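Local coordinates for protein ribulose bisphosphate carboxylase (Pyrococcus horikoshii, PDB 2D69) that probably catalyses the addition of carbon dioxide and water to ribulose 1,5-bisphosphate, giving two molecules of 3-phosphoglycerate in an archaeal AMP degradation pathway, at residues S166-E169 / Y170-A174; E200-V203 / R204-R208; Q100-S103 / A104-N108. All blocks are in the same frame, centred on the assembly; numbering follows the deposited sequence.

Along the chain the order is contact 3, contact 1, contact 2. Contacts 1 and 2 lie in the alpha/beta barrel, on helices 167-179 and 199-217, which follow strands 154-157 and 184-186 in two successive beta-alpha-beta units; their centres are about 10 Å apart, and A174 packs on L206 while V167 and A171 pack on K205. Contact 3 ends helix 98-105 of the N-terminal domain, its centre about 43 Å from that of contact 1 and 40 Å from that of contact 2. Contacts 1 and 3 both touch a second subunit and contact 2 touches a third, so helices of both domains contribute surface to contacts between subunits.

Contact 1: S166-E169 / Y170-A174; sequences SVEE and YAEIA
S166 O accepts Y170 N at 2.8 Å, the first i to i+4 bond of the helix. V167 O then receives A171 N at 2.9 Å; E172 N bonds chiefly to E168 O (3.2 Å) and only weakly to E169 O, whose main donor is I173 N. Ahead of these, S166 OG accepts E169 N at 3.1 Å, an amide that no preceding turn could serve; serine suits the N-cap because its short side chain lets OG fold back to the amide three residues on. The exchange is mutual: S166 N donates to E169 OE1 at 2.9 Å, nearly straight (170°), on the anti side of the carboxylate and somewhat out of its plane. E169 reaches back because its CG lies beside the backbone N (chi1 -67°). Its OE2 forms a salt bridge with K60 NZ and accepts a hydrogen bond from E63 N, both of a second subunit. Y170 OH is hydrogen-bonded to D187 OD1, and its ring stacks on F191. E168 OE1 and E172 OE2 come within 3.7 Å, a like-charge pair probably eased by the weak, long ion pair of E168 with K205. S166 and E169 thus form a capping box at the N-terminus of a helix of the alpha/beta barrel.

Contact 2: E200-V203 / R204-R208; sequences EERV and RKLYR. With SO4 (sulfate ion), chain I.
K205 NZ donates to O3 of a sulfate ion, probably from the crystallisation liquor, at 2.7 Å, its chain bent about CB-CG (chi2 64°) so that the ammonium stands off the helix. R208 NH1 is 3.4 Å from the same O3 and forms a salt bridge with E145 of a third subunit. E200 and R204 pair along one side of the helix, one turn apart, E200 CG lying over one face of the guanidinium and the carboxylate stacked on it with planes 28° apart. The salt bridge is therefore made from above, OE1 to NH2 at 3.4 Å, while R204 NH1 forms another with E269 of the third subunit. These side chains all belong to helix 199-217, which links strands 184-186 and 222-224 in a beta-alpha-beta crossover of the barrel. On its buried side R202 NH1 donates to T192 O and N197 OD1, NE to Y223 OH, and NH2 is salt-bridged to D187, partners for the several donors of a buried arginine. Its CG touches L206 CD2 at 3.9 Å, a leucine suited to the apolar face against helix 167-179. V203 CB packs on Y207 CD1 at 4.1 Å, and V203 O meets the ring edge, 3.2 Å from CD1.

Contact 3: Q100-S103 / A104-N108; sequences QLFS and AVAGN
The C-terminal end of helix 98-105, in the N-terminal domain of the large chain, is where this buried contact lies; it packs on strand 115-124 and against a second subunit. A104 N still bonds Q100 O, and V105 N bonds L101 O at 2.8 Å, the last regular helical bonds. A106 N reaches F102 O at 3.0 Å, but A106 has already left helical geometry. Among the side chains, L101 CD1 lies against V105 CG1 at 3.9 Å. The leucine gets there with CG anti to its own N (chi1 174°), and V105 meets it with both methyls, CG2 being held between N and the carbonyl carbon. A branched apolar side chain suits the place, for V105 also touches L120 of strand 115-124. Cutting V105 back to an alanine would probably open a gap beside L101 CD1 and L120. F102 takes A106 CB at 4.3 Å from CD2 and turns its ring edge-to-face with W258. S103, small enough for the subunit border, directs OG to D252 and to the backbone O of E189, a residue predicted to bind magnesium, both of the second subunit. At G107, with the backbone as it runs here, a beta carbon would fall too close to S103 O. Its CA instead approaches that oxygen at 3.5 Å in a C-H...O contact, and a water beside S103 O accepts from N108 N at 3.0 Å.

Contact 1: S166-E169 / Y170-A174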
loop_
_atom_site.group_PDB
_atom_site.type_symbol
_atom_site.label_atom_id
_atom_site.label_comp_id
_atom_site.label_asym_id
_atom_site.label_seq_id
_atom_site.Cartn_x
_atom_site.Cartn_y
_atom_site.Cartn_z
ATOM N N SER A 166 26.782 19.898 19.659
ATOM C CA SER A 166 26.820 19.207 18.375
ATOM C C SER A 166 26.842 17.685 18.554
ATOM O O SER A 166 27.162 17.148 19.611
ATOM C CB SER A 166 28.072 19.604 17.564
ATOM O OG SER A 166 29.209 18.891 18.007
ATOM N N VAL A 167 26.526 17.006 17.473
ATOM C CA VAL A 167 26.431 15.567 17.488
ATOM C C VAL A 167 27.764 15.014 17.945
ATOM O O VAL A 167 27.810 14.145 18.815
ATOM C CB VAL A 167 25.971 15.032 16.091
ATOM C CG1 VAL A 167 26.058 13.582 16.017
ATOM C CG2 VAL A 167 24.499 15.505 15.833
ATOM N N GLU A 168 28.848 15.554 17.410
ATOM C CA GLU A 168 30.189 15.070 17.737
ATOM C C GLU A 168 30.563 15.320 19.202
ATOM O O GLU A 168 31.153 14.488 19.853
ATOM C CB GLU A 168 31.233 15.750 16.841
ATOM C CG GLU A 168 32.638 15.174 16.983
ATOM C CD GLU A 168 32.669 13.644 16.849
ATOM O OE1 GLU A 168 33.401 12.966 17.610
ATOM O OE2 GLU A 168 31.934 13.101 15.992
ATOM N N GLU A 169 30.196 16.487 19.718
ATOM C CA GLU A 169 30.570 16.855 21.081
ATOM C C GLU A 169 29.744 15.977 22.022
ATOM O O GLU A 169 30.216 15.542 23.061
ATOM C CB GLU A 169 30.295 18.330 21.345
ATOM C CG GLU A 169 31.140 19.356 20.587
ATOM C CD GLU A 169 30.513 20.768 20.563
ATOM O OE1 GLU A 169 29.284 20.929 20.656
ATOM O OE2 GLU A 169 31.246 21.760 20.458
ATOM N N TYR A 170 28.491 15.694 21.641
ATOM C CA TYR A 170 27.628 14.882 22.480
ATOM C C TYR A 170 28.157 13.446 22.510
ATOM O O TYR A 170 28.171 12.828 23.556
ATOM C CB TYR A 170 26.200 14.894 21.974
ATOM C CG TYR A 170 25.125 14.754 23.008
ATOM C CD1 TYR A 170 24.931 15.750 23.953
ATOM C CD2 TYR A 170 24.260 13.650 23.028
ATOM C CE1 TYR A 170 23.934 15.672 24.907
ATOM C CE2 TYR A 170 23.208 13.585 23.994
ATOM C CZ TYR A 170 23.072 14.609 24.926
ATOM O OH TYR A 170 22.052 14.647 25.883
ATOM N N ALA A 171 28.640 12.957 21.369
ATOM C CA ALA A 171 29.260 11.629 21.293
ATOM C C ALA A 171 30.428 11.502 22.242
ATOM O O ALA A 171 30.656 10.430 22.817
ATOM C CB ALA A 171 29.704 11.321 19.871
ATOM N N GLU A 172 31.183 12.577 22.399
ATOM C CA GLU A 172 32.410 12.528 23.228
ATOM C C GLU A 172 32.068 12.521 24.706
ATOM O O GLU A 172 32.659 11.796 25.485
ATOM C CB GLU A 172 33.380 13.684 22.892
ATOM C CG GLU A 172 33.932 13.558 21.474
ATOM C CD GLU A 172 34.816 14.736 20.999
ATOM O OE1 GLU A 172 34.676 15.907 21.476
ATOM O OE2 GLU A 172 35.644 14.473 20.104
ATOM N N ILE A 173 31.125 13.351 25.102
ATOM C CA ILE A 173 30.710 13.304 26.478
ATOM C C ILE A 173 30.042 11.984 26.814
ATOM O O ILE A 173 30.337 11.400 27.864
ATOM C CB ILE A 173 29.916 14.560 26.888
ATOM C CG1 ILE A 173 29.617 14.520 28.377
ATOM C CG2 ILE A 173 28.672 14.768 26.071
ATOM C CD1 ILE A 173 30.883 14.559 29.217
ATOM N N ALA A 174 29.197 11.464 25.917
ATOM C CA ALA A 174 28.556 10.174 26.131
ATOM C C ALA A 174 29.565 9.081 26.343
ATOM O O ALA A 174 29.375 8.244 27.188
ATOM C CB ALA A 174 27.694 9.811 24.938
#

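Contact 2: E200-V203 / R204-R208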
loop_
_atom_site.group_PDB
_atom_site.type_symbol
_atom_site.label_atom_id
_atom_site.label_comp_id
_atom_site.label_asym_id
_atom_site.label_seq_id
_atom_site.Cartn_x
_atom_site.Cartn_y
_atom_site.Cartn_z
ATOM N N GLU A 200 17.981 12.600 13.903
ATOM C CA GLU A 200 18.440 11.360 13.210
ATOM C C GLU A 200 19.938 11.182 13.114
ATOM O O GLU A 200 20.508 10.010 13.051
ATOM C CB GLU A 200 17.785 11.208 11.822
ATOM C CG GLU A 200 17.946 9.733 11.329
ATOM C CD GLU A 200 17.045 9.347 10.160
ATOM O OE1 GLU A 200 16.976 8.126 9.853
ATOM O OE2 GLU A 200 16.423 10.258 9.554
ATOM N N GLU A 201 20.629 12.312 13.052
ATOM C CA GLU A 201 22.103 12.304 13.079
ATOM C C GLU A 201 22.593 11.898 14.465
ATOM O O GLU A 201 23.503 11.112 14.595
ATOM C CB GLU A 201 22.654 13.663 12.661
ATOM C CG GLU A 201 22.357 14.018 11.203
ATOM C CD GLU A 201 22.818 15.429 10.800
ATOM O OE1 GLU A 201 22.276 15.908 9.752
ATOM O OE2 GLU A 201 23.712 16.034 11.501
ATOM N N ARG A 202 21.937 12.392 15.507
ATOM C CA ARG A 202 22.270 11.984 16.867
ATOM C C ARG A 202 22.037 10.476 17.081
ATOM O O ARG A 202 22.945 9.786 17.580
ATOM C CB ARG A 202 21.457 12.769 17.876
ATOM C CG ARG A 202 21.976 12.611 19.286
ATOM C CD ARG A 202 21.470 13.692 20.185
ATOM N NE ARG A 202 20.117 13.484 20.695
ATOM C CZ ARG A 202 19.079 14.248 20.366
ATOM N NH1 ARG A 202 19.197 15.186 19.433
ATOM N NH2 ARG A 202 17.940 14.075 20.998
ATOM N N VAL A 203 20.890 9.932 16.647
ATOM C CA VAL A 203 20.701 8.473 16.794
ATOM C C VAL A 203 21.733 7.655 16.078
ATOM O O VAL A 203 22.275 6.690 16.625
ATOM C CB VAL A 203 19.265 7.899 16.468
ATOM C CG1 VAL A 203 18.175 8.885 16.702
ATOM C CG2 VAL A 203 19.161 7.331 15.105
ATOM N N ARG A 204 22.019 7.978 14.834
ATOM C CA ARG A 204 23.064 7.218 14.119
ATOM C C ARG A 204 24.360 7.223 14.870
ATOM O O ARG A 204 25.025 6.163 15.026
ATOM C CB ARG A 204 23.274 7.779 12.738
ATOM C CG ARG A 204 22.075 7.560 11.826
ATOM C CD ARG A 204 22.277 8.251 10.498
ATOM N NE ARG A 204 21.105 8.347 9.680
ATOM C CZ ARG A 204 20.760 9.435 8.979
ATOM N NH1 ARG A 204 21.449 10.598 9.049
ATOM N NH2 ARG A 204 19.667 9.368 8.240
ATOM N N LYS A 205 24.778 8.390 15.348
ATOM C CA LYS A 205 26.095 8.438 16.001
ATOM C C LYS A 205 26.122 7.805 17.377
ATOM O O LYS A 205 26.999 7.022 17.677
ATOM C CB LYS A 205 26.618 9.878 16.068
ATOM C CG LYS A 205 27.993 10.100 16.694
ATOM C CD LYS A 205 29.109 9.439 15.899
ATOM C CE LYS A 205 30.451 9.726 16.551
ATOM N NZ LYS A 205 31.615 9.146 15.746
ATOM N N LEU A 206 25.165 8.140 18.225
ATOM C CA LEU A 206 25.281 7.795 19.644
ATOM C C LEU A 206 25.136 6.314 19.923
ATOM O O LEU A 206 25.737 5.795 20.864
ATOM C CB LEU A 206 24.278 8.581 20.471
ATOM C CG LEU A 206 24.747 9.929 20.999
ATOM C CD1 LEU A 206 25.702 9.720 22.119
ATOM C CD2 LEU A 206 25.380 10.775 19.857
ATOM N N TYR A 207 24.371 5.623 19.096
ATOM C CA TYR A 207 24.178 4.181 19.275
ATOM C C TYR A 207 25.410 3.425 18.823
ATOM O O TYR A 207 25.690 2.334 19.318
ATOM C CB TYR A 207 22.856 3.702 18.608
ATOM C CG TYR A 207 21.647 4.141 19.438
ATOM C CD1 TYR A 207 20.909 5.276 19.121
ATOM C CD2 TYR A 207 21.298 3.452 20.636
ATOM C CE1 TYR A 207 19.896 5.664 19.905
ATOM C CE2 TYR A 207 20.277 3.848 21.420
ATOM C CZ TYR A 207 19.580 4.973 21.076
ATOM O OH TYR A 207 18.526 5.447 21.815
ATOM N N ARG A 208 26.150 3.980 17.875
ATOM C CA ARG A 208 27.464 3.426 17.538
ATOM C C ARG A 208 28.462 3.549 18.703
ATOM O O ARG A 208 29.162 2.603 19.048
ATOM C CB ARG A 208 28.049 4.085 16.283
ATOM C CG ARG A 208 27.187 3.851 15.033
ATOM C CD ARG A 208 27.733 4.488 13.736
ATOM N NE ARG A 208 29.000 3.853 13.377
ATOM C CZ ARG A 208 30.222 4.335 13.635
ATOM N NH1 ARG A 208 30.393 5.513 14.255
ATOM N NH2 ARG A 208 31.300 3.625 13.254
HETATM S S SO4 I . 32.333 5.570 17.730
HETATM O O1 SO4 I . 33.556 4.981 17.198
HETATM O O2 SO4 I . 32.535 5.903 19.140
HETATM O O3 SO4 I . 31.988 6.758 16.951
HETATM O O4 SO4 I . 31.259 4.592 17.611
#

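Contact 3: Q100-S103 / A104-N108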
loop_
_atom_site.group_PDB
_atom_site.type_symbol
_atom_site.label_atom_id
_atom_site.label_comp_id
_atom_site.label_asym_id
_atom_site.label_seq_id
_atom_site.Cartn_x
_atom_site.Cartn_y
_atom_site.Cartn_z
ATOM N N GLN A 100 -10.393 10.549 28.288
ATOM C CA GLN A 100 -11.812 10.838 28.622
ATOM C C GLN A 100 -12.109 10.828 30.123
ATOM O O GLN A 100 -12.933 11.646 30.625
ATOM C CB GLN A 100 -12.790 9.897 27.853
ATOM C CG GLN A 100 -14.317 10.370 28.039
ATOM C CD GLN A 100 -15.046 9.687 29.197
ATOM O OE1 GLN A 100 -16.154 10.112 29.602
ATOM N NE2 GLN A 100 -14.456 8.634 29.721
ATOM N N LEU A 101 -11.493 9.898 30.856
ATOM C CA LEU A 101 -11.567 9.861 32.331
ATOM C C LEU A 101 -11.178 11.226 32.917
ATOM O O LEU A 101 -11.953 11.864 33.686
ATOM C CB LEU A 101 -10.661 8.750 32.887
ATOM C CG LEU A 101 -10.561 8.730 34.439
ATOM C CD1 LEU A 101 -11.933 8.604 35.038
ATOM C CD2 LEU A 101 -9.659 7.620 34.916
ATOM N N PHE A 102 -10.013 11.716 32.524
ATOM C CA PHE A 102 -9.501 12.985 33.023
ATOM C C PHE A 102 -10.304 14.178 32.549
ATOM O O PHE A 102 -10.422 15.155 33.267
ATOM C CB PHE A 102 -8.020 13.157 32.680
ATOM C CG PHE A 102 -7.102 12.601 33.734
ATOM C CD1 PHE A 102 -7.428 11.434 34.430
ATOM C CD2 PHE A 102 -5.945 13.281 34.092
ATOM C CE1 PHE A 102 -6.582 10.941 35.438
ATOM C CE2 PHE A 102 -5.106 12.772 35.063
ATOM C CZ PHE A 102 -5.438 11.600 35.743
ATOM N N SER A 103 -10.894 14.108 31.367
ATOM C CA SER A 103 -11.823 15.173 30.991
ATOM C C SER A 103 -13.026 15.270 31.962
ATOM O O SER A 103 -13.578 16.385 32.238
ATOM C CB SER A 103 -12.318 14.917 29.585
ATOM O OG SER A 103 -12.928 16.103 29.115
ATOM N N ALA A 104 -13.458 14.121 32.479
ATOM C CA ALA A 104 -14.571 14.094 33.419
ATOM C C ALA A 104 -14.159 14.468 34.828
ATOM O O ALA A 104 -14.759 15.371 35.427
ATOM C CB ALA A 104 -15.230 12.735 33.418
ATOM N N VAL A 105 -13.131 13.814 35.360
ATOM C CA VAL A 105 -12.800 13.970 36.791
ATOM C C VAL A 105 -11.804 15.081 37.137
ATOM O O VAL A 105 -11.556 15.407 38.305
ATOM C CB VAL A 105 -12.389 12.614 37.418
ATOM C CG1 VAL A 105 -13.413 11.594 37.110
ATOM C CG2 VAL A 105 -11.046 12.098 36.948
ATOM N N ALA A 106 -11.187 15.648 36.102
ATOM C CA ALA A 106 -10.081 16.579 36.241
ATOM C C ALA A 106 -10.233 17.693 35.213
ATOM O O ALA A 106 -9.237 18.245 34.796
ATOM C CB ALA A 106 -8.731 15.847 36.087
ATOM N N GLY A 107 -11.479 18.076 34.897
ATOM C CA GLY A 107 -11.789 18.996 33.823
ATOM C C GLY A 107 -12.365 20.309 34.309
ATOM O O GLY A 107 -11.677 21.086 34.996
ATOM N N ASN A 108 -13.628 20.551 33.989
ATOM C CA ASN A 108 -14.297 21.801 34.345
ATOM C C ASN A 108 -14.393 22.015 35.829
ATOM O O ASN A 108 -14.703 23.138 36.259
ATOM C CB ASN A 108 -15.715 21.834 33.773
ATOM C CG ASN A 108 -15.739 22.253 32.321
ATOM O OD1 ASN A 108 -14.675 22.390 31.686
ATOM N ND2 ASN A 108 -16.942 22.469 31.774
HETATM O O HOH W 1 -15.139 18.495 32.442
#